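Local coordinates for protein pectate lyase (Bacillus, PDB 3VMV) that probably cleaves polygalacturonate, the backbone of pectin, by beta-elimination, as a polysaccharide lyase of family 1 built on a parallel beta-helix, at residues A[37-42]-A[69-74]; A[56-59]-A[63-66]; A[141-146]-A[201-206]; A[183-188]-A[269-274]; A[305-308]-A[314-317]. One frame throughout, in Å; residues are numbered along the deposited sequence.

Contact 1. Residues A[37-42]-A[69-74]; sequences NRSRSN and KNHRGK
Ser39 and His71 pin the end of helix 28-40, which covers one end of the parallel beta-helix, to the loop joining strands 66-68 and 78-85. The loop folds here into a type I turn from Asn70 to Gly73, and His71 is its second residue. Ser39 OG serves two nitrogens of that one residue. It accepts from His71 N at 3.0 Å in a fairly straight bond (163°), and it lies 2.7 Å from His71 ND1, in the plane of the ring, in a hydrogen bond that either atom could donate. The imidazole can lean back over its own backbone because His71 CG stands between the backbone N and the carbonyl carbon (chi1 85°). The Ser39 carbonyl accepts a hydrogen bond from a water that in turn accepts from Asn70 ND2, and Glu77 O is a second acceptor for this amide. Replacing His71 by an alanine would probably leave Ser39 OG with the backbone N-H as its sole mate on that residue and uncover the flank of Arg40. Arg40 follows, its aliphatic stem laid on the imidazole in a CH-pi contact: CG sits 3.5 Å from the His71 ring centroid, only 6° off the ring normal.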
# COMPACT_ATOMS: atom_id res chain seq x y z
N ASN A 37 -23.48 -6.94 9.17
CA ASN A 37 -24.19 -7.72 10.17
C ASN A 37 -23.40 -7.72 11.47
O ASN A 37 -23.99 -7.58 12.56
CB ASN A 37 -24.39 -9.15 9.69
CG ASN A 37 -25.46 -9.28 8.62
OD1 ASN A 37 -26.23 -8.35 8.38
ND2 ASN A 37 -25.53 -10.45 8.00
N ARG A 38 -22.09 -7.88 11.39
CA ARG A 38 -21.31 -7.84 12.62
C ARG A 38 -21.41 -6.47 13.28
O ARG A 38 -21.54 -6.36 14.50
CB ARG A 38 -19.84 -8.22 12.38
CG ARG A 38 -19.07 -8.29 13.71
CD ARG A 38 -17.59 -8.50 13.48
NE ARG A 38 -17.00 -7.28 12.91
CZ ARG A 38 -15.76 -6.88 13.06
NH1 ARG A 38 -14.88 -7.64 13.72
NH2 ARG A 38 -15.39 -5.72 12.52
N SER A 39 -21.36 -5.42 12.47
CA SER A 39 -21.37 -4.06 13.00
C SER A 39 -22.67 -3.78 13.77
O SER A 39 -22.66 -3.05 14.75
CB SER A 39 -21.15 -3.06 11.86
OG SER A 39 -21.00 -1.73 12.36
N ARG A 40 -23.76 -4.42 13.36
CA ARG A 40 -25.07 -4.20 13.97
C ARG A 40 -25.33 -5.16 15.14
O ARG A 40 -26.35 -5.05 15.81
CB ARG A 40 -26.16 -4.40 12.92
CG ARG A 40 -26.23 -3.28 11.91
CD ARG A 40 -27.40 -3.48 10.95
NE ARG A 40 -27.21 -2.74 9.70
CZ ARG A 40 -26.96 -3.31 8.53
NH1 ARG A 40 -26.89 -4.64 8.44
NH2 ARG A 40 -26.79 -2.57 7.45
N SER A 41 -24.42 -6.11 15.37
CA SER A 41 -24.59 -7.15 16.39
C SER A 41 -24.30 -6.65 17.80
O SER A 41 -23.85 -5.51 17.98
CB SER A 41 -23.66 -8.32 16.07
OG SER A 41 -22.34 -8.03 16.50
N ASN A 42 -24.51 -7.53 18.79
CA ASN A 42 -24.21 -7.17 20.18
C ASN A 42 -22.72 -7.16 20.47
O ASN A 42 -22.29 -6.78 21.56
CB ASN A 42 -24.91 -8.12 21.17
CG ASN A 42 -26.41 -7.96 21.17
OD1 ASN A 42 -26.92 -6.84 21.11
ND2 ASN A 42 -27.12 -9.07 21.26
N LYS A 69 -16.10 -0.31 7.00
CA LYS A 69 -16.53 0.89 7.70
C LYS A 69 -17.66 0.45 8.60
O LYS A 69 -18.46 -0.41 8.24
CB LYS A 69 -17.08 1.91 6.69
CG LYS A 69 -17.40 3.25 7.32
CD LYS A 69 -18.10 4.18 6.32
CE LYS A 69 -17.12 4.65 5.24
NZ LYS A 69 -17.70 5.80 4.51
N ASN A 70 -17.72 1.06 9.77
CA ASN A 70 -18.80 0.80 10.68
C ASN A 70 -20.11 1.16 10.00
O ASN A 70 -20.19 2.13 9.26
CB ASN A 70 -18.61 1.68 11.92
CG ASN A 70 -19.55 1.28 13.05
OD1 ASN A 70 -20.74 1.55 13.01
ND2 ASN A 70 -19.01 0.61 14.04
N HIS A 71 -21.16 0.39 10.27
CA HIS A 71 -22.48 0.76 9.75
C HIS A 71 -22.92 2.13 10.34
O HIS A 71 -23.72 2.82 9.75
CB HIS A 71 -23.50 -0.38 10.00
CG HIS A 71 -24.13 -0.32 11.35
ND1 HIS A 71 -23.50 -0.76 12.48
CD2 HIS A 71 -25.34 0.16 11.75
CE1 HIS A 71 -24.27 -0.55 13.53
NE2 HIS A 71 -25.39 0.01 13.11
N ARG A 72 -22.43 2.52 11.51
CA ARG A 72 -22.84 3.86 12.06
C ARG A 72 -21.95 4.98 11.51
O ARG A 72 -21.88 6.09 12.09
CB ARG A 72 -22.83 3.91 13.59
CG ARG A 72 -24.11 3.40 14.31
CD ARG A 72 -25.44 3.60 13.54
NE ARG A 72 -26.25 4.80 13.87
CZ ARG A 72 -27.58 4.82 13.74
NH1 ARG A 72 -28.19 3.69 13.38
NH2 ARG A 72 -28.32 5.92 14.01
N GLY A 73 -21.29 4.69 10.38
CA GLY A 73 -20.48 5.68 9.67
C GLY A 73 -19.09 5.86 10.23
O GLY A 73 -18.76 5.33 11.30
N LYS A 74 -18.28 6.67 9.54
CA LYS A 74 -16.86 6.85 9.87
C LYS A 74 -16.48 7.45 11.22
O LYS A 74 -15.34 7.34 11.66
CB LYS A 74 -16.15 7.63 8.74
CG LYS A 74 -16.51 9.12 8.70
CD LYS A 74 -15.64 9.86 7.66
CE LYS A 74 -16.26 11.21 7.29
NZ LYS A 74 -15.42 12.01 6.34
O HOH W 1 -21.09 -0.87 15.61

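Contact 2. Residues A[56-59]-A[63-66]; sequences ITQG and QSLI
Gln63 and Ser64 bring their main chain up to the amide end of Gln58, at the turn by which the chain leaves strand 55-57 and enters strand 66-68 of the parallel beta-helix. Gln63 takes a marginal part: its carbonyl O lies 4.1 Å from Gln58 OE1. Ser64 carries the polar half of the contact. Its carbonyl O accepts from Gln58 NE2 at 3.0 Å in a nearly straight bond (170°). The acceptor lies almost in the plane of the glutamine amide, whereas the donor stands well above the plane of the Ser64 carbonyl, 44° out of it. The same NE2 also donates to Gly94 O in the next coil, beyond strand 91-93. The other amide atom, Gln58 OE1, rests 3.5 Å from Ser64 CA. The glutamine side chain reaches this spot by folding back on itself, with a bend at chi2 (-69°) that turns the amide across the turn.

Ile66 adds an apolar touch. Its CD1 meets Ile56 CG2 at 4.1 Å, and the two side chains cross at about a right angle. Both isoleucines also pack on Phe92 and on Ile31 of helix 28-40, so they belong to the hydrophobic core just beneath the helix that covers this end of the coil stack. The chemistry is therefore divided: the apolar pair faces the core, while one glutamine amide, whose nitrogen donates to two carbonyls, holds the two arms of the turn together and links them to the following coil.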
# COMPACT_ATOMS: atom_id res chain seq x y z
N ILE A 56 -14.60 -11.55 -6.55
CA ILE A 56 -15.44 -10.43 -6.13
C ILE A 56 -15.48 -9.37 -7.23
O ILE A 56 -14.45 -9.05 -7.80
CB ILE A 56 -14.84 -9.81 -4.86
CG1 ILE A 56 -14.44 -10.89 -3.85
CG2 ILE A 56 -15.76 -8.73 -4.27
CD1 ILE A 56 -15.61 -11.85 -3.49
N THR A 57 -16.66 -8.84 -7.55
CA THR A 57 -16.79 -8.00 -8.75
C THR A 57 -17.78 -6.91 -8.46
O THR A 57 -18.53 -7.01 -7.49
CB THR A 57 -17.37 -8.81 -9.97
OG1 THR A 57 -18.68 -9.30 -9.66
CG2 THR A 57 -16.48 -9.98 -10.35
N GLN A 58 -17.88 -5.93 -9.35
CA GLN A 58 -18.98 -4.97 -9.25
C GLN A 58 -20.34 -5.68 -9.32
O GLN A 58 -21.27 -5.36 -8.56
CB GLN A 58 -18.87 -3.93 -10.39
CG GLN A 58 -17.66 -3.02 -10.26
CD GLN A 58 -17.77 -2.07 -9.10
OE1 GLN A 58 -18.88 -1.69 -8.70
NE2 GLN A 58 -16.63 -1.67 -8.55
N GLY A 59 -20.47 -6.63 -10.25
CA GLY A 59 -21.73 -7.31 -10.47
C GLY A 59 -22.21 -8.10 -9.26
O GLY A 59 -23.42 -8.27 -9.09
N GLN A 63 -22.25 -2.33 -3.26
CA GLN A 63 -21.73 -0.96 -3.40
C GLN A 63 -20.59 -0.99 -4.39
O GLN A 63 -20.13 -2.07 -4.77
CB GLN A 63 -21.19 -0.42 -2.06
CG GLN A 63 -22.29 -0.35 -1.00
CD GLN A 63 -21.74 -0.01 0.37
OE1 GLN A 63 -20.98 0.94 0.54
NE2 GLN A 63 -22.12 -0.80 1.36
N SER A 64 -20.11 0.18 -4.80
CA SER A 64 -19.05 0.24 -5.83
C SER A 64 -17.65 -0.05 -5.28
O SER A 64 -16.68 -0.02 -6.02
CB SER A 64 -19.03 1.62 -6.50
OG SER A 64 -20.22 1.81 -7.24
N LEU A 65 -17.57 -0.31 -3.98
CA LEU A 65 -16.33 -0.74 -3.31
C LEU A 65 -16.73 -1.60 -2.14
O LEU A 65 -17.90 -1.67 -1.81
CB LEU A 65 -15.49 0.47 -2.86
CG LEU A 65 -16.16 1.59 -2.06
CD1 LEU A 65 -16.42 1.16 -0.62
CD2 LEU A 65 -15.27 2.83 -2.08
N ILE A 66 -15.76 -2.33 -1.56
CA ILE A 66 -16.00 -3.13 -0.36
C ILE A 66 -15.68 -2.22 0.81
O ILE A 66 -14.53 -1.81 1.00
CB ILE A 66 -15.07 -4.37 -0.37
CG1 ILE A 66 -15.38 -5.24 -1.59
CG2 ILE A 66 -15.26 -5.16 0.94
CD1 ILE A 66 -16.81 -5.78 -1.65

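Contact 3. Residues A[141-146]-A[201-206]; sequences SEFPGN and FNNLNS
Phe143 lays one face of its ring on the backbone of Leu204 and Asn205 and turns its edge to the side chain of Asn203. With CG anti to the backbone N (chi1 175°), the ring is carried straight out from its loop, so that Asn205 N lies over its centre, 4.2 Å above the plane. The carbonyl carbon of Leu204 sits above the same face, nearer the rim. At one margin of the ring CE1 touches Asn205 CB at 3.5 Å; at another, CD2 comes to 3.4 Å from Asn203 OD1. The ring and the Asn203 amide are inclined to each other by 57°, and the amide approaches the rim rather than covering the ring.

Asn203 stands at the corner between strands 200-202 and 204-206, where the chain passes from one face of the parallel beta-helix to the next. Its backbone is in a left-handed conformation, phi and psi both positive, and its ND2 donates to Asn174 OD1 in the coil before. This is consistent with the asparagine ladder that lines such a corner in pectate lyases. The same ND2 reaches across to the main chain of the loop, donating to Phe143 O at 3.3 Å. That bond is bent (148°), and the donor is tilted out of the carbonyl plane.

Behind the aromatic ring the chain doubles over through a cis peptide bond, which brings Pro144 CB above the opposite face. Trp176 meets the Phe143 ring edge-to-face, and it also donates from NE1 to Pro144 O.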
# COMPACT_ATOMS: atom_id res chain seq x y z
N SER A 141 -3.12 -2.92 -12.91
CA SER A 141 -4.17 -2.52 -13.87
C SER A 141 -3.55 -2.62 -15.26
O SER A 141 -3.27 -3.75 -15.68
CB SER A 141 -4.81 -1.15 -13.55
OG SER A 141 -3.93 -0.06 -13.71
N GLU A 142 -3.32 -1.50 -15.96
CA GLU A 142 -2.55 -1.56 -17.20
C GLU A 142 -1.60 -0.37 -17.24
O GLU A 142 -1.96 0.73 -16.78
CB GLU A 142 -3.47 -1.48 -18.43
CG GLU A 142 -4.55 -2.53 -18.55
CD GLU A 142 -4.03 -3.93 -18.82
OE1 GLU A 142 -2.88 -4.09 -19.30
OE2 GLU A 142 -4.79 -4.91 -18.60
N PHE A 143 -0.42 -0.57 -17.82
CA PHE A 143 0.49 0.54 -18.11
C PHE A 143 1.28 0.16 -19.36
O PHE A 143 1.99 -0.85 -19.35
CB PHE A 143 1.45 0.81 -16.97
CG PHE A 143 2.46 1.85 -17.29
CD1 PHE A 143 2.08 3.19 -17.46
CD2 PHE A 143 3.78 1.50 -17.48
CE1 PHE A 143 2.97 4.14 -17.82
CE2 PHE A 143 4.72 2.48 -17.82
CZ PHE A 143 4.31 3.79 -18.01
N PRO A 144 1.23 0.99 -20.42
CA PRO A 144 0.53 2.28 -20.47
C PRO A 144 -0.96 2.14 -20.73
O PRO A 144 -1.71 3.14 -20.64
CB PRO A 144 1.21 2.99 -21.67
CG PRO A 144 1.64 1.90 -22.52
CD PRO A 144 2.15 0.84 -21.56
N GLY A 145 -1.40 0.94 -21.08
CA GLY A 145 -2.80 0.73 -21.41
C GLY A 145 -3.25 1.66 -22.53
O GLY A 145 -2.53 1.82 -23.53
N ASN A 146 -4.43 2.25 -22.35
CA ASN A 146 -5.03 3.24 -23.27
C ASN A 146 -4.41 4.63 -23.21
O ASN A 146 -4.88 5.55 -23.90
CB ASN A 146 -6.57 3.35 -23.07
CG ASN A 146 -7.01 4.28 -21.86
OD1 ASN A 146 -6.21 4.57 -20.93
ND2 ASN A 146 -8.31 4.72 -21.87
N PHE A 201 7.83 -3.78 -7.18
CA PHE A 201 7.23 -2.62 -7.85
C PHE A 201 7.69 -2.66 -9.29
O PHE A 201 8.83 -2.32 -9.57
CB PHE A 201 7.73 -1.34 -7.18
CG PHE A 201 7.36 -1.21 -5.70
CD1 PHE A 201 6.03 -1.13 -5.27
CD2 PHE A 201 8.36 -1.09 -4.73
CE1 PHE A 201 5.73 -0.98 -3.91
CE2 PHE A 201 8.07 -0.87 -3.38
CZ PHE A 201 6.74 -0.85 -2.96
N ASN A 202 6.83 -3.05 -10.23
CA ASN A 202 7.32 -3.37 -11.58
C ASN A 202 6.40 -2.80 -12.67
O ASN A 202 5.19 -2.99 -12.63
CB ASN A 202 7.40 -4.90 -11.70
CG ASN A 202 7.74 -5.34 -13.09
OD1 ASN A 202 8.78 -4.97 -13.63
ND2 ASN A 202 6.89 -6.17 -13.68
N ASN A 203 7.00 -2.17 -13.67
CA ASN A 203 6.25 -1.63 -14.82
C ASN A 203 5.18 -0.63 -14.37
O ASN A 203 3.96 -0.82 -14.59
CB ASN A 203 5.68 -2.71 -15.72
CG ASN A 203 5.13 -2.14 -17.00
OD1 ASN A 203 5.76 -1.28 -17.63
ND2 ASN A 203 3.97 -2.62 -17.41
N LEU A 204 5.67 0.45 -13.74
CA LEU A 204 4.83 1.49 -13.14
C LEU A 204 5.25 2.80 -13.71
O LEU A 204 6.40 2.96 -14.13
CB LEU A 204 5.00 1.53 -11.61
CG LEU A 204 4.78 0.16 -10.94
CD1 LEU A 204 5.27 0.29 -9.50
CD2 LEU A 204 3.31 -0.28 -11.00
N ASN A 205 4.35 3.80 -13.71
CA ASN A 205 4.80 5.12 -14.14
C ASN A 205 5.37 5.98 -13.01
O ASN A 205 6.45 6.58 -13.13
CB ASN A 205 3.68 5.88 -14.85
CG ASN A 205 4.18 7.15 -15.52
OD1 ASN A 205 3.74 8.27 -15.21
ND2 ASN A 205 5.12 6.99 -16.39
N SER A 206 4.62 6.08 -11.93
CA SER A 206 4.98 7.04 -10.85
C SER A 206 4.35 6.69 -9.52
O SER A 206 3.62 5.72 -9.42
CB SER A 206 4.57 8.48 -11.23
OG SER A 206 3.15 8.61 -11.17

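Contact 4. Residues A[183-188]-A[269-274]; sequences HTDNAS and YGSPST
Asp185 and Ser271 join two surface loops by a single hydrogen bond: Ser271 OG donates to Asp185 OD1 at 2.7 Å. The hydroxyl arrives on the syn side of the carboxylate, 22° out of its plane. Asp185 CG lies anti to its carbonyl carbon (chi1 -63°), an orientation that directs the carboxylate at the opposing loop.

Van der Waals contacts fill in beside this bond. The second carboxylate oxygen, Asp185 OD2, rests 3.4 Å from Pro272 CD and equally close to Ser271 CA. The two oxygens are thus used differently, OD1 by the hydroxyl and OD2 against carbons of the serine and proline.

Charge comes from the coils in between. The loops follow strands 177-181 and 265-266, which lie on the same face of the parallel beta-helix with strands 210-212 and 231-234 stacked between them. Each intervening strand provides an arginine: Arg212 NE forms a salt bridge with Asp185 OD1, and Arg234 NE donates to Ser271 OG. Loops on this face border the substrate groove in family 1 pectate lyases, so the contact probably lies near it.

Within segment 183-188, Asn186 OD1 forms an Asx turn by accepting from Ser188 N at 2.9 Å, and it accepts from Ser188 OG as well.

The Ser271 hydroxyl thus accepts from Arg234 NE and donates to Asp185 OD1, which joins the acid and both arginines in one polar chain.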
# COMPACT_ATOMS: atom_id res chain seq x y z
N HIS A 183 -2.98 12.79 0.47
CA HIS A 183 -3.63 13.12 -0.81
C HIS A 183 -3.64 14.62 -1.13
O HIS A 183 -4.00 15.01 -2.23
CB HIS A 183 -5.08 12.58 -0.83
CG HIS A 183 -6.05 13.40 -0.01
ND1 HIS A 183 -5.97 13.51 1.36
CD2 HIS A 183 -7.06 14.22 -0.39
CE1 HIS A 183 -6.91 14.34 1.79
NE2 HIS A 183 -7.58 14.79 0.75
N THR A 184 -3.28 15.44 -0.14
CA THR A 184 -3.32 16.89 -0.30
C THR A 184 -2.28 17.53 0.61
O THR A 184 -1.83 16.92 1.58
CB THR A 184 -4.72 17.45 0.03
OG1 THR A 184 -4.82 18.77 -0.51
CG2 THR A 184 -4.97 17.48 1.54
N ASP A 185 -1.88 18.76 0.29
CA ASP A 185 -0.90 19.47 1.11
C ASP A 185 -1.55 20.09 2.34
O ASP A 185 -1.60 21.32 2.49
CB ASP A 185 -0.22 20.55 0.28
CG ASP A 185 0.59 19.98 -0.89
OD1 ASP A 185 1.10 18.83 -0.80
OD2 ASP A 185 0.70 20.71 -1.90
N ASN A 186 -2.08 19.22 3.21
CA ASN A 186 -2.64 19.64 4.49
C ASN A 186 -2.01 18.75 5.57
O ASN A 186 -2.31 17.53 5.67
CB ASN A 186 -4.16 19.49 4.45
CG ASN A 186 -4.82 19.92 5.74
OD1 ASN A 186 -4.19 19.95 6.80
ND2 ASN A 186 -6.10 20.31 5.64
N ALA A 187 -1.06 19.33 6.30
CA ALA A 187 -0.34 18.56 7.30
C ALA A 187 -1.28 17.93 8.30
O ALA A 187 -1.00 16.85 8.80
CB ALA A 187 0.64 19.46 8.03
N SER A 188 -2.39 18.59 8.62
CA SER A 188 -3.27 18.07 9.66
C SER A 188 -4.04 16.82 9.24
O SER A 188 -4.67 16.18 10.08
CB SER A 188 -4.25 19.16 10.13
OG SER A 188 -5.27 19.33 9.17
N TYR A 269 7.14 17.07 -9.24
CA TYR A 269 5.75 17.34 -9.70
C TYR A 269 5.02 18.47 -8.98
O TYR A 269 4.29 19.23 -9.62
CB TYR A 269 4.82 16.11 -9.62
CG TYR A 269 5.36 14.84 -10.27
CD1 TYR A 269 5.98 14.86 -11.50
CD2 TYR A 269 5.21 13.64 -9.62
CE1 TYR A 269 6.46 13.68 -12.08
CE2 TYR A 269 5.69 12.45 -10.17
CZ TYR A 269 6.30 12.48 -11.40
OH TYR A 269 6.74 11.29 -11.97
N GLY A 270 5.15 18.57 -7.67
CA GLY A 270 4.36 19.55 -6.95
C GLY A 270 4.55 19.54 -5.45
O GLY A 270 5.48 18.91 -4.94
N SER A 271 3.62 20.22 -4.75
CA SER A 271 3.75 20.63 -3.32
C SER A 271 4.73 21.80 -3.18
O SER A 271 5.59 22.01 -4.03
CB SER A 271 4.17 19.47 -2.39
OG SER A 271 3.22 18.40 -2.39
N PRO A 272 4.58 22.58 -2.11
CA PRO A 272 5.36 23.81 -2.06
C PRO A 272 6.80 23.62 -1.62
O PRO A 272 7.62 24.53 -1.84
CB PRO A 272 4.59 24.69 -1.06
CG PRO A 272 3.66 23.79 -0.34
CD PRO A 272 3.39 22.60 -1.24
N SER A 273 7.14 22.46 -1.04
CA SER A 273 8.52 22.25 -0.61
C SER A 273 8.84 20.76 -0.62
O SER A 273 7.94 19.92 -0.71
CB SER A 273 8.73 22.80 0.80
OG SER A 273 7.87 22.17 1.73
N THR A 274 10.14 20.47 -0.50
CA THR A 274 10.66 19.12 -0.55
C THR A 274 10.41 18.32 0.72
O THR A 274 10.22 18.86 1.81
CB THR A 274 12.17 19.19 -0.81
OG1 THR A 274 12.70 17.91 -1.17
CG2 THR A 274 12.93 19.72 0.43

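Contact 5. Residues A[305-308]-A[314-317]; sequences QVQS and SSVE
Gln307 and Ser315 make a small polar contact on the surface, between the loop that leads into helix 309-319 and the second turn of that helix. Both side chains point at the other segment. The glutamine chain is extended beyond CG (chi2 180°), which carries the amide across to the serine hydroxyl.

The hydroxyl faces the end of the amide at moderate distances from both of its polar atoms. Ser315 OG stands 3.2 Å from Gln307 NE2. At most a weak hydrogen bond, 3.5 Å long, runs from Ser315 OG to Gln307 OE1. That proton is not committed, because Gln311 O, one turn back in the helix, is also within its reach. The firmer partner of the amide is His198, whose NE2 is hydrogen-bonded to Gln307 OE1. With a leucine in place of Gln307, His198 NE2 would probably lose this acceptor, and the Ser315 hydroxyl would lose the amide beside it.

Next to Gln307, Ser308 occupies the N-cap position and caps a backbone N of the first turn with its side chain, while its own N donates to Gln311 OE1.

The helix is laid against the outside of the parallel beta-helix. Val316 packs on His198 and on Tyr222 of strand 222-226, and Asn243, just beyond strand 238-242, donates from ND2 to Gln307 O.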
# COMPACT_ATOMS: atom_id res chain seq x y z
N GLN A 305 14.45 -6.92 10.93
CA GLN A 305 15.51 -7.68 10.27
C GLN A 305 15.57 -7.24 8.84
O GLN A 305 14.50 -7.12 8.20
CB GLN A 305 15.16 -9.17 10.34
CG GLN A 305 15.26 -9.70 11.74
CD GLN A 305 16.70 -9.83 12.19
OE1 GLN A 305 17.54 -10.35 11.45
NE2 GLN A 305 16.99 -9.35 13.40
N VAL A 306 16.78 -7.02 8.35
CA VAL A 306 16.94 -6.50 6.98
C VAL A 306 18.00 -7.29 6.24
O VAL A 306 19.10 -7.53 6.74
CB VAL A 306 17.19 -4.97 7.00
CG1 VAL A 306 18.46 -4.60 7.78
CG2 VAL A 306 17.27 -4.42 5.57
N GLN A 307 17.64 -7.77 5.05
CA GLN A 307 18.58 -8.48 4.16
C GLN A 307 19.42 -7.51 3.36
O GLN A 307 19.15 -6.32 3.31
CB GLN A 307 17.78 -9.33 3.18
CG GLN A 307 16.88 -10.37 3.81
CD GLN A 307 16.14 -11.13 2.71
OE1 GLN A 307 15.26 -10.59 2.06
NE2 GLN A 307 16.63 -12.31 2.39
N SER A 308 20.46 -8.01 2.69
CA SER A 308 21.12 -7.15 1.71
C SER A 308 20.14 -6.90 0.55
O SER A 308 19.14 -7.62 0.38
CB SER A 308 22.37 -7.84 1.17
OG SER A 308 22.02 -8.95 0.34
N SER A 314 16.19 -11.50 -4.59
CA SER A 314 15.82 -12.90 -4.80
C SER A 314 14.64 -13.35 -3.93
O SER A 314 13.77 -14.10 -4.41
CB SER A 314 17.04 -13.78 -4.57
OG SER A 314 17.55 -13.60 -3.27
N SER A 315 14.55 -12.86 -2.70
CA SER A 315 13.41 -13.23 -1.84
C SER A 315 12.10 -12.71 -2.41
O SER A 315 11.09 -13.42 -2.37
CB SER A 315 13.60 -12.73 -0.41
OG SER A 315 14.66 -13.46 0.21
N VAL A 316 12.11 -11.48 -2.90
CA VAL A 316 10.91 -10.87 -3.48
C VAL A 316 10.51 -11.63 -4.73
O VAL A 316 9.32 -11.94 -4.92
CB VAL A 316 11.17 -9.40 -3.77
CG1 VAL A 316 9.99 -8.79 -4.60
CG2 VAL A 316 11.30 -8.63 -2.44
N GLU A 317 11.49 -11.97 -5.58
CA GLU A 317 11.17 -12.73 -6.77
C GLU A 317 10.43 -14.03 -6.43
O GLU A 317 9.49 -14.46 -7.13
CB GLU A 317 12.45 -13.04 -7.56
CG GLU A 317 13.04 -11.83 -8.25
CD GLU A 317 14.46 -12.07 -8.78
OE1 GLU A 317 15.17 -12.99 -8.30
OE2 GLU A 317 14.88 -11.33 -9.68

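The five contacts are spread along the parallel beta-helix. Contacts 1 and 2, with centres 19 Å apart, share the end covered by helix 28-40; along the chain, contact 2 falls wholly within the interval that contact 1 spans. Further on, contacts 3 and 4 alternate in sequence and touch, Ser206 CB lying 3.6 Å from Tyr269 OH. They belong to different parts of the coils: a corner beside strand 200-202, and the loops that follow strands 177-181 and 265-266. Contact 5 comes last, on helix 309-319, about 6 Å from contact 3 between nearest atoms and 40 Å from contact 1 between centres. One helix thus covers an end of the coil stack and another lies along its outside, while contacts 3 and 4 tie loops and corners of its coils together.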